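Local coordinates for protein carbohydrate deacetylase Agd3 (Neosartorya fumigata, PDB 6NWZ) that probably removes acetyl groups from the exopolysaccharide galactosaminogalactan as a zinc-binding carbohydrate esterase required for biofilm formation by this fungus, at residues Asn293-Phe299 and Val585-Thr591; Ile623-Thr629 and Pro673-Leu678. All coordinates share one frame; numbering follows the deposited sequence.

Contact 1: Asn293-Phe299 and Val585-Thr591; sequences NPGSSYF and VDWPLVT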
ATOM      1  N   ASN A 293      14.179  -5.752   7.185  1.00 28.87           N
ATOM      2  CA  ASN A 293      14.357  -5.330   8.560  1.00 29.11           C
ATOM      3  C   ASN A 293      13.764  -6.374   9.504  1.00 30.56           C
ATOM      4  O   ASN A 293      12.908  -7.168   9.108  1.00 31.73           O
ATOM      5  CB  ASN A 293      13.700  -3.972   8.793  1.00 26.37           C
ATOM      6  CG  ASN A 293      14.265  -2.890   7.901  1.00 28.76           C
ATOM      7  OD1 ASN A 293      15.476  -2.666   7.865  1.00 44.18           O
ATOM      8  ND2 ASN A 293      13.389  -2.215   7.164  1.00 29.88           N
ATOM      9  N   PRO A 294      14.218  -6.397  10.756  1.00 32.22           N
ATOM     10  CA  PRO A 294      13.674  -7.360  11.716  1.00 26.12           C
ATOM     11  C   PRO A 294      12.157  -7.266  11.808  1.00 32.25           C
ATOM     12  O   PRO A 294      11.565  -6.197  11.649  1.00 32.91           O
ATOM     13  CB  PRO A 294      14.344  -6.959  13.034  1.00 21.81           C
ATOM     14  CG  PRO A 294      15.650  -6.386  12.606  1.00 26.22           C
ATOM     15  CD  PRO A 294      15.367  -5.658  11.313  1.00 20.70           C
ATOM     16  N   GLY A 295      11.532  -8.408  12.070  1.00 30.65           N
ATOM     17  CA  GLY A 295      10.094  -8.485  12.142  1.00 36.67           C
ATOM     18  C   GLY A 295       9.413  -8.757  10.825  1.00 37.72           C
ATOM     19  O   GLY A 295       8.185  -8.932  10.806  1.00 35.86           O
ATOM     20  N   SER A 296      10.167  -8.806   9.728  1.00 29.23           N
ATOM     21  CA  SER A 296       9.594  -9.033   8.413  1.00 28.95           C
ATOM     22  C   SER A 296       9.242 -10.503   8.214  1.00 28.83           C
ATOM     23  O   SER A 296       9.646 -11.386   8.976  1.00 45.35           O
ATOM     24  CB  SER A 296      10.558  -8.578   7.319  1.00 30.25           C
ATOM     25  OG  SER A 296      10.713  -7.173   7.316  1.00 41.24           O
ATOM     26  N   SER A 297       8.479 -10.753   7.152  1.00 34.45           N
ATOM     27  CA  SER A 297       8.033 -12.091   6.790  1.00 38.82           C
ATOM     28  C   SER A 297       7.435 -12.064   5.390  1.00 37.53           C
ATOM     29  O   SER A 297       6.293 -11.629   5.208  1.00 37.58           O
ATOM     30  CB  SER A 297       7.004 -12.614   7.793  1.00 30.82           C
ATOM     31  OG  SER A 297       6.387 -13.791   7.307  1.00 45.52           O
ATOM     32  N   TYR A 298       8.191 -12.525   4.397  1.00 26.49           N
ATOM     33  CA  TYR A 298       7.771 -12.455   3.005  1.00 34.27           C
ATOM     34  C   TYR A 298       7.615 -13.850   2.417  1.00 28.78           C
ATOM     35  O   TYR A 298       8.435 -14.739   2.668  1.00 29.01           O
ATOM     36  CB  TYR A 298       8.774 -11.652   2.173  1.00 18.76           C
ATOM     37  CG  TYR A 298       8.508 -11.689   0.684  1.00 34.08           C
ATOM     38  CD1 TYR A 298       7.524 -10.890   0.111  1.00 25.96           C
ATOM     39  CD2 TYR A 298       9.245 -12.519  -0.151  1.00 36.08           C
ATOM     40  CE1 TYR A 298       7.280 -10.924  -1.251  1.00 27.80           C
ATOM     41  CE2 TYR A 298       9.009 -12.560  -1.516  1.00 26.12           C
ATOM     42  CZ  TYR A 298       8.027 -11.762  -2.060  1.00 26.40           C
ATOM     43  OH  TYR A 298       7.795 -11.805  -3.414  1.00 32.00           O
ATOM     44  N   PHE A 299       6.555 -14.037   1.631  1.00 25.37           N
ATOM     45  CA  PHE A 299       6.399 -15.244   0.832  1.00 26.36           C
ATOM     46  C   PHE A 299       5.675 -14.890  -0.460  1.00 28.48           C
ATOM     47  O   PHE A 299       5.087 -13.812  -0.596  1.00 25.34           O
ATOM     48  CB  PHE A 299       5.666 -16.359   1.598  1.00 33.47           C
ATOM     49  CG  PHE A 299       4.238 -16.037   1.965  1.00 35.71           C
ATOM     50  CD1 PHE A 299       3.209 -16.211   1.049  1.00 31.33           C
ATOM     51  CD2 PHE A 299       3.919 -15.600   3.241  1.00 38.36           C
ATOM     52  CE1 PHE A 299       1.896 -15.931   1.394  1.00 29.51           C
ATOM     53  CE2 PHE A 299       2.610 -15.321   3.592  1.00 36.19           C
ATOM     54  CZ  PHE A 299       1.597 -15.485   2.666  1.00 37.45           C
ATOM     55  N   VAL A 585      13.612   3.074   5.514  1.00 30.05           N
ATOM     56  CA  VAL A 585      12.972   2.862   6.805  1.00 28.04           C
ATOM     57  C   VAL A 585      13.459   1.543   7.396  1.00 35.93           C
ATOM     58  O   VAL A 585      14.060   0.712   6.713  1.00 32.45           O
ATOM     59  CB  VAL A 585      11.436   2.857   6.697  1.00 26.59           C
ATOM     60  CG1 VAL A 585      10.934   4.156   6.089  1.00 23.77           C
ATOM     61  CG2 VAL A 585      10.985   1.682   5.861  1.00 21.61           C
ATOM     62  N   ASP A 586      13.185   1.352   8.689  1.00 38.59           N
ATOM     63  CA  ASP A 586      13.475   0.088   9.355  1.00 43.33           C
ATOM     64  C   ASP A 586      12.211  -0.712   9.653  1.00 36.49           C
ATOM     65  O   ASP A 586      12.249  -1.657  10.448  1.00 29.45           O
ATOM     66  CB  ASP A 586      14.273   0.312  10.640  1.00 46.58           C
ATOM     67  CG  ASP A 586      13.535   1.166  11.650  1.00 86.11           C
ATOM     68  OD1 ASP A 586      12.611   0.649  12.317  1.00 94.69           O
ATOM     69  OD2 ASP A 586      13.875   2.361  11.771  1.00101.47           O
ATOM     70  N   TRP A 587      11.092  -0.360   9.027  1.00 30.07           N
ATOM     71  CA  TRP A 587       9.840  -1.046   9.288  1.00 24.51           C
ATOM     72  C   TRP A 587       9.896  -2.486   8.781  1.00 32.71           C
ATOM     73  O   TRP A 587      10.662  -2.810   7.869  1.00 30.95           O
ATOM     74  CB  TRP A 587       8.680  -0.321   8.612  1.00 23.79           C
ATOM     75  CG  TRP A 587       8.620   1.152   8.872  1.00 31.70           C
ATOM     76  CD1 TRP A 587       9.205   1.838   9.900  1.00 31.74           C
ATOM     77  CD2 TRP A 587       7.933   2.125   8.080  1.00 26.27           C
ATOM     78  NE1 TRP A 587       8.921   3.178   9.793  1.00 29.71           N
ATOM     79  CE2 TRP A 587       8.141   3.380   8.683  1.00 27.91           C
ATOM     80  CE3 TRP A 587       7.160   2.055   6.917  1.00 23.85           C
ATOM     81  CZ2 TRP A 587       7.606   4.553   8.162  1.00 35.64           C
ATOM     82  CZ3 TRP A 587       6.631   3.220   6.402  1.00 32.14           C
ATOM     83  CH2 TRP A 587       6.855   4.452   7.024  1.00 30.85           C
ATOM     84  N   PRO A 588       9.089  -3.367   9.359  1.00 37.53           N
ATOM     85  CA  PRO A 588       8.964  -4.719   8.810  1.00 41.13           C
ATOM     86  C   PRO A 588       8.187  -4.715   7.502  1.00 41.55           C
ATOM     87  O   PRO A 588       7.402  -3.809   7.208  1.00 34.79           O
ATOM     88  CB  PRO A 588       8.200  -5.482   9.901  1.00 29.97           C
ATOM     89  CG  PRO A 588       8.342  -4.645  11.138  1.00 38.35           C
ATOM     90  CD  PRO A 588       8.407  -3.231  10.654  1.00 30.02           C
ATOM     91  N   LEU A 589       8.435  -5.749   6.702  1.00 32.93           N
ATOM     92  CA  LEU A 589       7.607  -6.080   5.549  1.00 32.27           C
ATOM     93  C   LEU A 589       6.909  -7.396   5.859  1.00 36.42           C
ATOM     94  O   LEU A 589       7.573  -8.415   6.082  1.00 33.67           O
ATOM     95  CB  LEU A 589       8.436  -6.200   4.272  1.00 19.82           C
ATOM     96  CG  LEU A 589       9.033  -4.920   3.686  1.00 32.34           C
ATOM     97  CD1 LEU A 589      10.042  -5.247   2.599  1.00 26.27           C
ATOM     98  CD2 LEU A 589       7.938  -4.029   3.135  1.00 20.00           C
ATOM     99  N   VAL A 590       5.581  -7.374   5.889  1.00 33.43           N
ATOM    100  CA  VAL A 590       4.797  -8.540   6.274  1.00 35.66           C
ATOM    101  C   VAL A 590       3.922  -8.948   5.099  1.00 37.24           C
ATOM    102  O   VAL A 590       3.111  -8.149   4.616  1.00 34.02           O
ATOM    103  CB  VAL A 590       3.947  -8.267   7.520  1.00 23.47           C
ATOM    104  CG1 VAL A 590       3.168  -9.500   7.879  1.00 26.34           C
ATOM    105  CG2 VAL A 590       4.839  -7.846   8.675  1.00 31.00           C
ATOM    106  N   THR A 591       4.094 -10.185   4.636  1.00 41.48           N
ATOM    107  CA  THR A 591       3.231 -10.764   3.615  1.00 36.57           C
ATOM    108  C   THR A 591       2.091 -11.509   4.297  1.00 42.59           C
ATOM    109  O   THR A 591       2.316 -12.258   5.255  1.00 46.30           O
ATOM    110  CB  THR A 591       4.012 -11.716   2.702  1.00 25.92           C
ATOM    111  OG1 THR A 591       5.037 -10.998   2.007  1.00 34.84           O
ATOM    112  CG2 THR A 591       3.091 -12.366   1.683  1.00 27.47           C
TER
HETATM  113  O   HOH W   1      11.726  -4.684   5.832  1.00 37.00           O
HETATM  114  O   HOH W   2      11.817  -3.703  12.275  1.00 28.52           O
HETATM  115  O   HOH W   3       3.689 -13.470   7.606  1.00 41.70           O
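Asn293 to Ser296 form a type II beta turn whose end residues, Asn293 and Ser296, grip the extended loop 585-591 of the deacetylase domain with their side chains. The two segments run side by side, and Ser297 and Val590 make a single beta bridge. The Asn293 amide reaches across with ND2 and bonds two carbonyls. Trp587 O lies 2.9 Å from ND2, within the amide plane, while Val585 O sits tilted out of it in a more bent bond (136° at the hydrogen). Lys159 holds OD1 of the same amide. Ser296 OG is turned beside its own backbone N (chi1 -68°), where it bonds Asn293 O within the turn. There it also accepts from Leu589 N at 2.8 Å, in an almost straight bond. A water links this hydroxyl to Asn293 N and Trp587 O. Next along, Ser297 N gives a bond to Leu589 O and Ser297 O takes one from Thr591 N, both 2.7 Å long. Gly295 lies against the Pro588 ring, with its carbonyl oxygen near Pro588 CB. Thr591 splits its two branches. OG1 bonds Leu250 O and receives only a weak bond from Phe299 N. The methyl CG2, anti to the backbone N, makes a CH-pi contact with Phe299, 3.5 Å from the ring centroid and 8° off its normal.

Contact 2: Ile623-Thr629 and Pro673-Leu678; sequences ITAVTVT and PVTFTL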
ATOM      1  N   ILE A 623       1.898  13.664  29.639  1.00 51.94           N
ATOM      2  CA  ILE A 623       0.798  12.805  29.207  1.00 54.30           C
ATOM      3  C   ILE A 623       0.860  11.511  30.007  1.00 59.48           C
ATOM      4  O   ILE A 623       1.886  10.824  30.016  1.00 64.47           O
ATOM      5  CB  ILE A 623       0.872  12.526  27.699  1.00 51.24           C
ATOM      6  CG1 ILE A 623       0.665  13.817  26.911  1.00 46.81           C
ATOM      7  CG2 ILE A 623      -0.161  11.487  27.295  1.00 52.76           C
ATOM      8  CD1 ILE A 623       0.773  13.634  25.422  1.00 47.49           C
ATOM      9  N   THR A 624      -0.244  11.171  30.679  1.00 51.35           N
ATOM     10  CA  THR A 624      -0.259  10.035  31.590  1.00 58.03           C
ATOM     11  C   THR A 624      -1.202   8.910  31.191  1.00 61.13           C
ATOM     12  O   THR A 624      -1.013   7.784  31.666  1.00 63.64           O
ATOM     13  CB  THR A 624      -0.630  10.493  33.010  1.00 62.21           C
ATOM     14  OG1 THR A 624      -1.919  11.118  32.995  1.00 65.35           O
ATOM     15  CG2 THR A 624       0.399  11.478  33.532  1.00 54.21           C
ATOM     16  N   ALA A 625      -2.196   9.169  30.343  1.00 67.31           N
ATOM     17  CA  ALA A 625      -3.176   8.149  30.001  1.00 67.61           C
ATOM     18  C   ALA A 625      -3.882   8.536  28.709  1.00 78.30           C
ATOM     19  O   ALA A 625      -3.815   9.682  28.260  1.00 74.48           O
ATOM     20  CB  ALA A 625      -4.197   7.953  31.126  1.00 58.62           C
ATOM     21  N   VAL A 626      -4.565   7.549  28.119  1.00 76.80           N
ATOM     22  CA  VAL A 626      -5.372   7.742  26.920  1.00 61.30           C
ATOM     23  C   VAL A 626      -6.692   7.002  27.094  1.00 59.02           C
ATOM     24  O   VAL A 626      -6.800   6.051  27.869  1.00 51.29           O
ATOM     25  CB  VAL A 626      -4.659   7.258  25.637  1.00 51.28           C
ATOM     26  CG1 VAL A 626      -3.457   8.127  25.337  1.00 51.45           C
ATOM     27  CG2 VAL A 626      -4.241   5.805  25.780  1.00 46.99           C
ATOM     28  N   THR A 627      -7.703   7.451  26.351  1.00 62.02           N
ATOM     29  CA  THR A 627      -9.033   6.854  26.383  1.00 61.78           C
ATOM     30  C   THR A 627      -9.533   6.666  24.960  1.00 66.59           C
ATOM     31  O   THR A 627      -9.513   7.606  24.159  1.00 69.29           O
ATOM     32  CB  THR A 627     -10.021   7.720  27.177  1.00 62.11           C
ATOM     33  OG1 THR A 627      -9.586   7.816  28.539  1.00 60.75           O
ATOM     34  CG2 THR A 627     -11.420   7.120  27.137  1.00 55.94           C
ATOM     35  N   VAL A 628      -9.978   5.450  24.652  1.00 63.44           N
ATOM     36  CA  VAL A 628     -10.492   5.096  23.335  1.00 56.29           C
ATOM     37  C   VAL A 628     -12.006   5.212  23.362  1.00 56.32           C
ATOM     38  O   VAL A 628     -12.657   4.709  24.286  1.00 69.47           O
ATOM     39  CB  VAL A 628     -10.068   3.674  22.935  1.00 57.50           C
ATOM     40  CG1 VAL A 628     -10.623   3.328  21.569  1.00 51.57           C
ATOM     41  CG2 VAL A 628      -8.559   3.545  22.960  1.00 51.74           C
ATOM     42  N   THR A 629     -12.569   5.860  22.345  1.00 52.08           N
ATOM     43  CA  THR A 629     -14.006   6.057  22.257  1.00 57.87           C
ATOM     44  C   THR A 629     -14.459   5.863  20.818  1.00 67.01           C
ATOM     45  O   THR A 629     -13.656   5.876  19.885  1.00 75.00           O
ATOM     46  CB  THR A 629     -14.418   7.453  22.734  1.00 54.16           C
ATOM     47  OG1 THR A 629     -13.604   8.430  22.074  1.00 59.15           O
ATOM     48  CG2 THR A 629     -14.249   7.585  24.237  1.00 55.90           C
ATOM     49  N   PRO A 673     -16.011   3.117  27.304  1.00 74.37           N
ATOM     50  CA  PRO A 673     -14.717   3.547  26.763  1.00 60.78           C
ATOM     51  C   PRO A 673     -13.567   2.961  27.567  1.00 73.24           C
ATOM     52  O   PRO A 673     -13.632   2.842  28.792  1.00 85.41           O
ATOM     53  CB  PRO A 673     -14.772   5.072  26.898  1.00 60.84           C
ATOM     54  CG  PRO A 673     -15.650   5.295  28.088  1.00 64.19           C
ATOM     55  CD  PRO A 673     -16.671   4.182  28.080  1.00 66.05           C
ATOM     56  N   VAL A 674     -12.505   2.592  26.862  1.00 73.05           N
ATOM     57  CA  VAL A 674     -11.348   1.946  27.470  1.00 68.74           C
ATOM     58  C   VAL A 674     -10.264   2.986  27.700  1.00 62.51           C
ATOM     59  O   VAL A 674     -10.057   3.880  26.870  1.00 66.99           O
ATOM     60  CB  VAL A 674     -10.837   0.792  26.586  1.00 71.83           C
ATOM     61  CG1 VAL A 674      -9.705   0.044  27.281  1.00 67.17           C
ATOM     62  CG2 VAL A 674     -11.982  -0.150  26.236  1.00 56.52           C
ATOM     63  N   THR A 675      -9.570   2.871  28.835  1.00 69.99           N
ATOM     64  CA  THR A 675      -8.506   3.793  29.213  1.00 64.03           C
ATOM     65  C   THR A 675      -7.238   3.017  29.550  1.00 69.73           C
ATOM     66  O   THR A 675      -7.288   1.996  30.243  1.00 77.83           O
ATOM     67  CB  THR A 675      -8.929   4.665  30.404  1.00 58.44           C
ATOM     68  OG1 THR A 675      -9.970   5.558  29.990  1.00 66.95           O
ATOM     69  CG2 THR A 675      -7.757   5.477  30.930  1.00 57.82           C
ATOM     70  N   PHE A 676      -6.104   3.506  29.050  1.00 67.42           N
ATOM     71  CA  PHE A 676      -4.798   2.909  29.287  1.00 61.74           C
ATOM     72  C   PHE A 676      -3.905   3.908  30.009  1.00 56.44           C
ATOM     73  O   PHE A 676      -3.886   5.094  29.672  1.00 63.39           O
ATOM     74  CB  PHE A 676      -4.131   2.480  27.970  1.00 56.38           C
ATOM     75  CG  PHE A 676      -4.901   1.438  27.209  1.00 50.27           C
ATOM     76  CD1 PHE A 676      -5.886   1.808  26.309  1.00 50.20           C
ATOM     77  CD2 PHE A 676      -4.639   0.089  27.394  1.00 49.40           C
ATOM     78  CE1 PHE A 676      -6.599   0.851  25.610  1.00 57.42           C
ATOM     79  CE2 PHE A 676      -5.347  -0.872  26.698  1.00 49.25           C
ATOM     80  CZ  PHE A 676      -6.328  -0.491  25.804  1.00 51.69           C
ATOM     81  N   THR A 677      -3.161   3.421  30.997  1.00 59.42           N
ATOM     82  CA  THR A 677      -2.223   4.239  31.754  1.00 60.24           C
ATOM     83  C   THR A 677      -0.810   4.017  31.229  1.00 62.33           C
ATOM     84  O   THR A 677      -0.339   2.877  31.163  1.00 70.66           O
ATOM     85  CB  THR A 677      -2.290   3.905  33.244  1.00 56.95           C
ATOM     86  OG1 THR A 677      -3.519   4.400  33.786  1.00 76.02           O
ATOM     87  CG2 THR A 677      -1.124   4.534  33.987  1.00 57.33           C
ATOM     88  N   LEU A 678      -0.141   5.104  30.856  1.00 51.21           N
ATOM     89  CA  LEU A 678       1.232   5.011  30.377  1.00 60.12           C
ATOM     90  C   LEU A 678       2.159   4.609  31.517  1.00 65.22           C
ATOM     91  O   LEU A 678       2.148   5.228  32.585  1.00 70.80           O
ATOM     92  CB  LEU A 678       1.678   6.344  29.778  1.00 51.48           C
ATOM     93  CG  LEU A 678       1.521   6.548  28.272  1.00 54.47           C
ATOM     94  CD1 LEU A 678       0.136   6.144  27.792  1.00 45.39           C
ATOM     95  CD2 LEU A 678       1.803   7.997  27.928  1.00 56.30           C
TER
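This is an antiparallel pairing of two beta strands, 623-629 and 674-678, in the C-terminal domain. The axes of these short segments approach to 4.6 Å, with 162° between their directions. Val626 and Phe676 form a hydrogen-bonded pair, with Val626 N 3.0 Å from Phe676 O and the return bond similar. Val628 N bonds Val674 O at 2.7 Å, but the return bond from Val674 N is weak. Thr627 faces Thr675 in a non-hydrogen-bonded pair, so the link there is made by side chains. Both hydroxyls stand beside their own backbone N (chi1 -62° and -68°), which brings OG1 of Thr627 within 2.7 Å of OG1 of Thr675 in a hydrogen bond. Ala625 and Thr677 share this face. On the buried face, Val628 CG2 comes to the edge of the Phe676 ring, 4.3 Å from CE1. Val626 CG2 meets Phe676 CB at 4.0 Å. At one end, Leu678 CD2 lies against Ile623 O and CG2. Strand 613-618 pairs with the other edge of 623-629 through backbone bonds, so 623-629 lies between it and 674-678. Val626 and Val628 on the buried face touch 639-643, as does Leu678 at the end, while Val674 and Phe676 touch 663-667.

Overall arrangement
Contact 1 lies in the deacetylase domain and contact 2 in the C-terminal domain. They follow one another along the chain and do not touch. Their centres lie about 29 Å apart and their nearest atoms about 20 Å. Contact 1 joins two loops and its centre is about 14 Å from the centre of the chain, whereas contact 2 joins two strands and its centre is about 29 Å from that point. Several zinc ions are bound. The Asn293 side chain is about 4 Å from one, and that of Leu589 is about 11 Å from the side chain of the zinc-binding His534. At contact 2, the Ile623 side chain is about 10 Å from a zinc ion and packs against Leu684, a zinc ligand with Glu210.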